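Local coordinates for uncharacterized NTF2-like protein (Cytophaga hutchinsonii ATCC 33406, PDB 3F40), which is of unknown function but has the NTF2-like fold of the SnoaL-like family, whose cone-shaped body commonly encloses a pocket for small molecules, at residues K65-G70 / C74-I79; G90-H93 / E98-S101; I16-T21 / P25-R30. One frame throughout, in Å; residues are numbered along the deposited sequence. Where two conformers were deposited one is given.

Contacts 1 and 2 are two beta hairpins of one curved sheet, joined because strand 72-81 pairs with strand 84-95. Contact 3 lies in the helical layer against that sheet, where Ile16 packs on Leu75 and Tyr77 of contact 1 and on Tyr92 of contact 2; Arg30 O meets Ile99 N of contact 2 at 2.9 Å, a probable hydrogen bond. Contacts 1 and 3 are buried; contact 2 is only partly so. Their chemistry follows their place: regular backbone pairing at an edge strand of the chain's sheet, beside the second subunit, in contact 1; a bulge with hydroxyls and a water in contact 2; and mainly side-chain methyls, without a hydrogen bond across, in contact 3.

Contact 1. Residues K65-G70 / C74-I79; sequences KMFEEG and CLIYDI
Lys65, Met66 and Phe67 pair with Ile76, Leu75 and Cys74 in an antiparallel beta hairpin of the NTF2-like sheet. Two hydrogen-bonded pairs flank one non-hydrogen-bonded pair, so the backbone polar atoms of the outer pairs serve each other. Ile76 N gives Lys65 O a nearly straight bond of 2.9 Å (170° at the hydrogen), while Lys65 N reaches a lone pair of Ile76 O in the carbonyl plane at 3.2 Å. Phe67 N binds Cys74 O at 2.9 Å, and Cys74 N approaches Phe67 O from above its carbonyl plane. Met66, in the middle pair, sends its CA hydrogen toward Cys74 O; Leu75 N turns to Gly90 on the next strand. The ammonium group of Lys65 is satisfied across the dimer by a salt bridge to Asp72 of the second subunit. On the same face of the sheet, Phe67 packs on Phe67 of that subunit. On the other face, toward helix 8-20, Met66, a selenomethionine, lies alongside Leu75, its CG 3.6 Å from Leu75 CD2. The Phe67 ring offers its edge to the partner strand, with Cys74 O 3.4 Å from CD1 and Ile76 CG1 3.9 Å from CE1.

Contact 2. Residues G90-H93 / E98-S101; sequences GLYH and EITS
His93 faces two residues at once, Thr100 and Ser101, the defining feature of a classic beta bulge in the hairpin of strands 84-95 and 98-105. The close part of the contact is the backbone around His93. Its N binds Ser101 O at 3.0 Å, and its O accepts from Thr100 N at 2.8 Å. Ser101 N also points at His93 O, but weakly, at 3.5 Å. The same oxygen is approached by the CA hydrogen of Ile99, so several donors converge on one carbonyl.

Side chains follow the doubled register. With CG anti to the backbone N (chi1 -172°), the imidazole of His93 extends past Thr100, whose OG1 sits at the ring edge, in its plane, 3.3 Å from CD2. Ser101 OG comes up to the base of the same side chain, 3.2 Å from His93 CB. The ring nitrogens bond outside the two segments: ND1 to Asp72 of the same chain and NE2 to Glu95.

On the opposite face, Tyr92 crosses Ile99 at an angle and touches it only lightly, Tyr92 CD2 lying 4.2 Å from Ile99 CG2 at the ring edge, but both are buried under helix 8-20, where Ile16 and Phe15 pack against them. The hydroxyl of Tyr92 bonds to that of Tyr77. The solvent side is the partly exposed one of His93, Thr100 and Ser101. There a water bridges the strands, donating to Leu91 O at 2.8 Å and hydrogen-bonding Ser101 OG at 2.7 Å; backbone pairing resumes beyond the bulge, at Leu91 with His103.

Even on this wetter side the imidazole is not loose: two bonds to acidic side chains, one at each ring nitrogen, fix its rotation.

Contact 3. Residues I16-T21 / P25-R30; sequences IHALNT and PAAKKR
Ala18 and Ala27 bring their methyl groups together where two short helical segments run antiparallel. Both methyls lie in the interface, their CB atoms 3.6 Å apart, and Ala18 CB comes against the flank of Ala27, resting 3.5 Å from Ala27 N, so that it touches the backbone of the facing helix as well as its side chain. Side chains this short let the segment axes come within 8.0 Å at an angle of 159° between their directions. The CB of Ala26 also points across, touching Ala18 CB at 3.9 Å, roughly at right angles to the approach of Ala27, so one methyl of helix 8-20 is set against two successive alanines of helix 24-29.

Leu19 reaches the same place by a longer route. Its CA-CB bond does not aim at the facing helix, but with CG beside the backbone N (chi1 -66°) and an extended second torsion, CD2 swings over to Ala27 CB, 3.8 Å away. Ala27 CB thus touches both Ala18 and Leu19 of helix 8-20, and Met51 of helix 47-57 packs on both Leu19 and Ala27.

Polar groups work within each segment. Thr21 OG1 and Thr21 N approach His17 O from opposite faces of its carbonyl plane at the end of helix 8-20. The guanidinium of Arg30 folds back so that NH1 bonds to Ala26 O at 2.9 Å, while NH2 makes a salt bridge with Glu14, tying the end of one segment to the other helix.

This is an alanine-lined helical hairpin, part of the N-terminal helical layer that packs against the curved sheet in the NTF2-like fold.

Contact 1. Residues K65-G70 / C74-I79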
# COMPACT_ATOMS: atom_id res chain seq x y z
N LYS A 65 -9.88 -1.54 -3.04
CA LYS A 65 -9.18 -1.57 -4.33
C LYS A 65 -8.26 -2.75 -4.37
O LYS A 65 -7.73 -3.17 -3.34
CB LYS A 65 -8.37 -0.30 -4.56
CG LYS A 65 -9.19 0.95 -4.58
CD LYS A 65 -8.32 2.18 -4.65
CE LYS A 65 -9.13 3.48 -4.50
NZ LYS A 65 -10.00 3.83 -5.64
N MSE A 66 -8.11 -3.30 -5.56
CA MSE A 66 -7.22 -4.42 -5.78
C MSE A 66 -6.40 -4.14 -7.02
O MSE A 66 -6.94 -3.74 -8.07
CB MSE A 66 -8.03 -5.69 -5.96
CG MSE A 66 -7.21 -6.91 -6.27
SE MSE A 66 -8.31 -8.44 -6.19
CE MSE A 66 -6.96 -9.65 -5.91
N PHE A 67 -5.11 -4.40 -6.90
CA PHE A 67 -4.16 -4.27 -7.97
C PHE A 67 -3.40 -5.56 -8.16
O PHE A 67 -3.17 -6.30 -7.21
CB PHE A 67 -3.09 -3.20 -7.68
CG PHE A 67 -3.63 -1.86 -7.37
CD1 PHE A 67 -4.00 -1.51 -6.09
CD2 PHE A 67 -3.69 -0.88 -8.36
CE1 PHE A 67 -4.46 -0.24 -5.81
CE2 PHE A 67 -4.16 0.39 -8.08
CZ PHE A 67 -4.56 0.70 -6.80
N GLU A 68 -3.00 -5.84 -9.40
CA GLU A 68 -2.09 -6.98 -9.68
C GLU A 68 -1.03 -6.56 -10.68
O GLU A 68 -1.29 -5.83 -11.63
CB GLU A 68 -2.79 -8.24 -10.25
CG GLU A 68 -1.82 -9.47 -10.28
CD GLU A 68 -2.52 -10.80 -10.60
OE1 GLU A 68 -3.30 -10.87 -11.56
OE2 GLU A 68 -2.28 -11.79 -9.87
N GLU A 69 0.17 -7.06 -10.44
CA GLU A 69 1.31 -6.86 -11.35
C GLU A 69 2.20 -8.08 -11.17
O GLU A 69 2.80 -8.27 -10.13
CB GLU A 69 2.03 -5.56 -11.02
CG GLU A 69 3.11 -5.16 -12.00
CD GLU A 69 2.52 -4.90 -13.36
OE1 GLU A 69 1.62 -4.03 -13.48
OE2 GLU A 69 2.95 -5.57 -14.31
N GLY A 70 2.58 -8.73 -12.25
CA GLY A 70 3.51 -9.85 -12.11
C GLY A 70 3.08 -10.78 -10.96
O GLY A 70 1.93 -11.17 -10.88
N CYS A 74 -1.73 -6.19 -4.64
CA CYS A 74 -1.84 -5.21 -3.56
C CYS A 74 -3.28 -4.82 -3.32
O CYS A 74 -3.98 -4.35 -4.22
CB CYS A 74 -0.98 -3.97 -3.86
SG CYS A 74 -0.66 -2.99 -2.37
N LEU A 75 -3.70 -4.98 -2.07
CA LEU A 75 -5.04 -4.63 -1.64
C LEU A 75 -5.02 -3.36 -0.83
O LEU A 75 -4.17 -3.17 0.03
CB LEU A 75 -5.67 -5.73 -0.77
CG LEU A 75 -5.77 -7.12 -1.39
CD1 LEU A 75 -6.47 -8.11 -0.41
CD2 LEU A 75 -6.48 -7.12 -2.71
N ILE A 76 -5.98 -2.48 -1.09
CA ILE A 76 -6.28 -1.34 -0.28
C ILE A 76 -7.54 -1.72 0.49
O ILE A 76 -8.59 -1.97 -0.09
CB ILE A 76 -6.55 -0.09 -1.13
CG1 ILE A 76 -5.35 0.25 -2.01
CG2 ILE A 76 -6.93 1.11 -0.28
CD1 ILE A 76 -4.06 0.54 -1.27
N TYR A 77 -7.40 -1.83 1.80
CA TYR A 77 -8.48 -2.33 2.61
C TYR A 77 -8.51 -1.72 4.00
O TYR A 77 -7.51 -1.27 4.54
CB TYR A 77 -8.46 -3.86 2.67
CG TYR A 77 -7.17 -4.62 3.02
CD1 TYR A 77 -6.06 -4.03 3.60
CD2 TYR A 77 -7.12 -5.98 2.80
CE1 TYR A 77 -4.91 -4.77 3.88
CE2 TYR A 77 -6.01 -6.75 3.08
CZ TYR A 77 -4.89 -6.14 3.63
OH TYR A 77 -3.77 -6.91 3.92
N ASP A 78 -9.71 -1.73 4.58
CA ASP A 78 -9.90 -1.35 5.98
C ASP A 78 -9.84 -2.65 6.77
O ASP A 78 -10.50 -3.65 6.41
CB ASP A 78 -11.21 -0.63 6.20
CG ASP A 78 -11.23 0.75 5.62
OD1 ASP A 78 -10.18 1.35 5.35
OD2 ASP A 78 -12.35 1.28 5.47
N ILE A 79 -9.06 -2.65 7.85
CA ILE A 79 -8.95 -3.81 8.71
C ILE A 79 -9.53 -3.47 10.08
O ILE A 79 -9.15 -2.49 10.71
CB ILE A 79 -7.49 -4.31 8.90
CG1 ILE A 79 -6.70 -4.33 7.58
CG2 ILE A 79 -7.53 -5.70 9.52
CD1 ILE A 79 -5.24 -4.69 7.76

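Contact 2. Residues G90-H93 / E98-S101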
# COMPACT_ATOMS: atom_id res chain seq x y z
N GLY A 90 -2.05 -3.89 1.71
CA GLY A 90 -1.47 -5.22 1.89
C GLY A 90 -0.89 -5.71 0.59
O GLY A 90 -1.57 -5.76 -0.43
N LEU A 91 0.39 -6.07 0.63
CA LEU A 91 1.14 -6.54 -0.53
C LEU A 91 1.38 -8.05 -0.39
O LEU A 91 2.09 -8.50 0.50
CB LEU A 91 2.46 -5.81 -0.61
CG LEU A 91 3.42 -6.23 -1.70
CD1 LEU A 91 2.86 -5.92 -3.09
CD2 LEU A 91 4.77 -5.54 -1.48
N TYR A 92 0.72 -8.81 -1.26
CA TYR A 92 0.77 -10.26 -1.28
C TYR A 92 1.63 -10.73 -2.45
O TYR A 92 1.39 -10.31 -3.59
CB TYR A 92 -0.65 -10.84 -1.42
CG TYR A 92 -1.59 -10.48 -0.32
CD1 TYR A 92 -2.20 -9.24 -0.27
CD2 TYR A 92 -1.90 -11.37 0.67
CE1 TYR A 92 -3.01 -8.88 0.79
CE2 TYR A 92 -2.72 -11.01 1.74
CZ TYR A 92 -3.26 -9.76 1.80
OH TYR A 92 -4.05 -9.38 2.86
N HIS A 93 2.58 -11.62 -2.16
CA HIS A 93 3.39 -12.23 -3.21
C HIS A 93 2.95 -13.68 -3.38
O HIS A 93 2.74 -14.37 -2.38
CB HIS A 93 4.88 -12.18 -2.85
CG HIS A 93 5.77 -12.59 -3.96
ND1 HIS A 93 6.06 -11.76 -5.02
CD2 HIS A 93 6.46 -13.74 -4.18
CE1 HIS A 93 6.88 -12.39 -5.85
NE2 HIS A 93 7.11 -13.61 -5.37
N GLU A 98 0.50 -20.45 -4.56
CA GLU A 98 0.34 -20.16 -3.12
C GLU A 98 0.77 -18.75 -2.78
O GLU A 98 1.60 -18.18 -3.47
CB GLU A 98 1.16 -21.12 -2.27
CG GLU A 98 1.01 -22.61 -2.58
CD GLU A 98 1.95 -23.43 -1.74
OE1 GLU A 98 3.15 -23.11 -1.66
OE2 GLU A 98 1.48 -24.44 -1.18
N ILE A 99 0.24 -18.21 -1.70
CA ILE A 99 0.74 -16.94 -1.18
C ILE A 99 1.99 -17.22 -0.37
O ILE A 99 1.94 -17.99 0.58
CB ILE A 99 -0.34 -16.25 -0.31
CG1 ILE A 99 -1.62 -15.98 -1.11
CG2 ILE A 99 0.20 -14.94 0.29
CD1 ILE A 99 -2.83 -15.59 -0.22
N THR A 100 3.12 -16.57 -0.73
CA THR A 100 4.38 -16.82 -0.05
C THR A 100 4.75 -15.72 0.95
O THR A 100 5.55 -15.94 1.84
CB THR A 100 5.54 -17.02 -1.04
OG1 THR A 100 5.69 -15.84 -1.79
CG2 THR A 100 5.28 -18.23 -1.98
N SER A 101 4.15 -14.54 0.81
CA SER A 101 4.39 -13.46 1.75
C SER A 101 3.29 -12.44 1.74
O SER A 101 2.65 -12.22 0.74
CB SER A 101 5.71 -12.75 1.45
OG SER A 101 5.73 -12.10 0.21
O HOH W 1 4.70 -9.56 0.17

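Contact 3. Residues I16-T21 / P25-R30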
# COMPACT_ATOMS: atom_id res chain seq x y z
N ILE A 16 -8.89 -13.73 1.69
CA ILE A 16 -9.57 -12.70 2.44
C ILE A 16 -10.97 -13.17 2.83
O ILE A 16 -11.39 -12.95 3.97
CB ILE A 16 -9.66 -11.38 1.68
CG1 ILE A 16 -8.26 -10.85 1.41
CG2 ILE A 16 -10.49 -10.36 2.44
CD1 ILE A 16 -7.42 -10.55 2.65
N HIS A 17 -11.68 -13.85 1.92
CA HIS A 17 -13.03 -14.36 2.24
C HIS A 17 -12.99 -15.38 3.36
O HIS A 17 -13.86 -15.38 4.24
CB HIS A 17 -13.68 -14.97 1.01
CG HIS A 17 -15.06 -15.45 1.27
ND1 HIS A 17 -16.08 -14.58 1.55
CD2 HIS A 17 -15.57 -16.69 1.32
CE1 HIS A 17 -17.19 -15.29 1.75
NE2 HIS A 17 -16.90 -16.56 1.63
N ALA A 18 -11.99 -16.25 3.31
CA ALA A 18 -11.81 -17.23 4.37
C ALA A 18 -11.59 -16.53 5.71
O ALA A 18 -12.20 -16.88 6.73
CB ALA A 18 -10.69 -18.21 4.03
N LEU A 19 -10.75 -15.53 5.77
CA LEU A 19 -10.55 -14.83 7.05
C LEU A 19 -11.84 -14.14 7.50
O LEU A 19 -12.22 -14.19 8.68
CB LEU A 19 -9.42 -13.80 6.92
CG LEU A 19 -8.02 -14.35 6.67
CD1 LEU A 19 -7.04 -13.23 6.41
CD2 LEU A 19 -7.55 -15.21 7.84
N ASN A 20 -12.53 -13.52 6.58
CA ASN A 20 -13.75 -12.78 6.94
C ASN A 20 -14.86 -13.67 7.47
O ASN A 20 -15.65 -13.24 8.30
CB ASN A 20 -14.29 -11.97 5.75
CG ASN A 20 -13.59 -10.64 5.59
OD1 ASN A 20 -12.95 -10.17 6.52
ND2 ASN A 20 -13.70 -10.02 4.40
N THR A 21 -14.87 -14.89 7.00
CA THR A 21 -15.88 -15.86 7.42
C THR A 21 -15.34 -16.78 8.50
O THR A 21 -15.93 -17.80 8.85
CB THR A 21 -16.42 -16.67 6.26
OG1 THR A 21 -15.35 -17.36 5.58
CG2 THR A 21 -17.24 -15.74 5.31
N PRO A 25 -9.06 -22.85 8.60
CA PRO A 25 -8.42 -23.90 7.82
C PRO A 25 -8.41 -23.63 6.29
O PRO A 25 -7.41 -23.93 5.62
CB PRO A 25 -9.27 -25.15 8.17
CG PRO A 25 -9.73 -24.89 9.52
CD PRO A 25 -10.07 -23.40 9.52
N ALA A 26 -9.47 -23.00 5.80
CA ALA A 26 -9.53 -22.64 4.36
C ALA A 26 -8.46 -21.59 4.06
O ALA A 26 -7.80 -21.62 3.02
CB ALA A 26 -10.89 -22.12 3.94
N ALA A 27 -8.35 -20.62 4.95
CA ALA A 27 -7.38 -19.53 4.74
C ALA A 27 -5.96 -20.13 4.67
O ALA A 27 -5.12 -19.78 3.81
CB ALA A 27 -7.55 -18.45 5.82
N LYS A 28 -5.65 -21.04 5.60
CA LYS A 28 -4.28 -21.59 5.66
C LYS A 28 -3.93 -22.31 4.38
O LYS A 28 -2.77 -22.35 3.96
CB LYS A 28 -4.04 -22.53 6.86
CG LYS A 28 -2.59 -23.02 6.96
CD LYS A 28 -2.36 -23.90 8.20
CE LYS A 28 -0.90 -24.26 8.37
NZ LYS A 28 -0.44 -25.29 7.40
N LYS A 29 -4.94 -22.88 3.74
CA LYS A 29 -4.71 -23.65 2.51
C LYS A 29 -4.10 -22.81 1.38
O LYS A 29 -3.48 -23.37 0.47
CB LYS A 29 -6.00 -24.34 1.99
CG LYS A 29 -6.35 -25.59 2.76
CD LYS A 29 -7.65 -26.19 2.23
N ARG A 30 -4.34 -21.51 1.44
CA ARG A 30 -3.94 -20.58 0.36
C ARG A 30 -2.47 -20.14 0.59
O ARG A 30 -1.89 -19.50 -0.28
CB ARG A 30 -4.87 -19.35 0.25
CG ARG A 30 -6.16 -19.50 -0.62
CD ARG A 30 -7.21 -20.27 0.02
NE ARG A 30 -8.32 -20.54 -0.89
CZ ARG A 30 -9.28 -21.39 -0.58
NH1 ARG A 30 -9.23 -22.02 0.58
NH2 ARG A 30 -10.27 -21.63 -1.42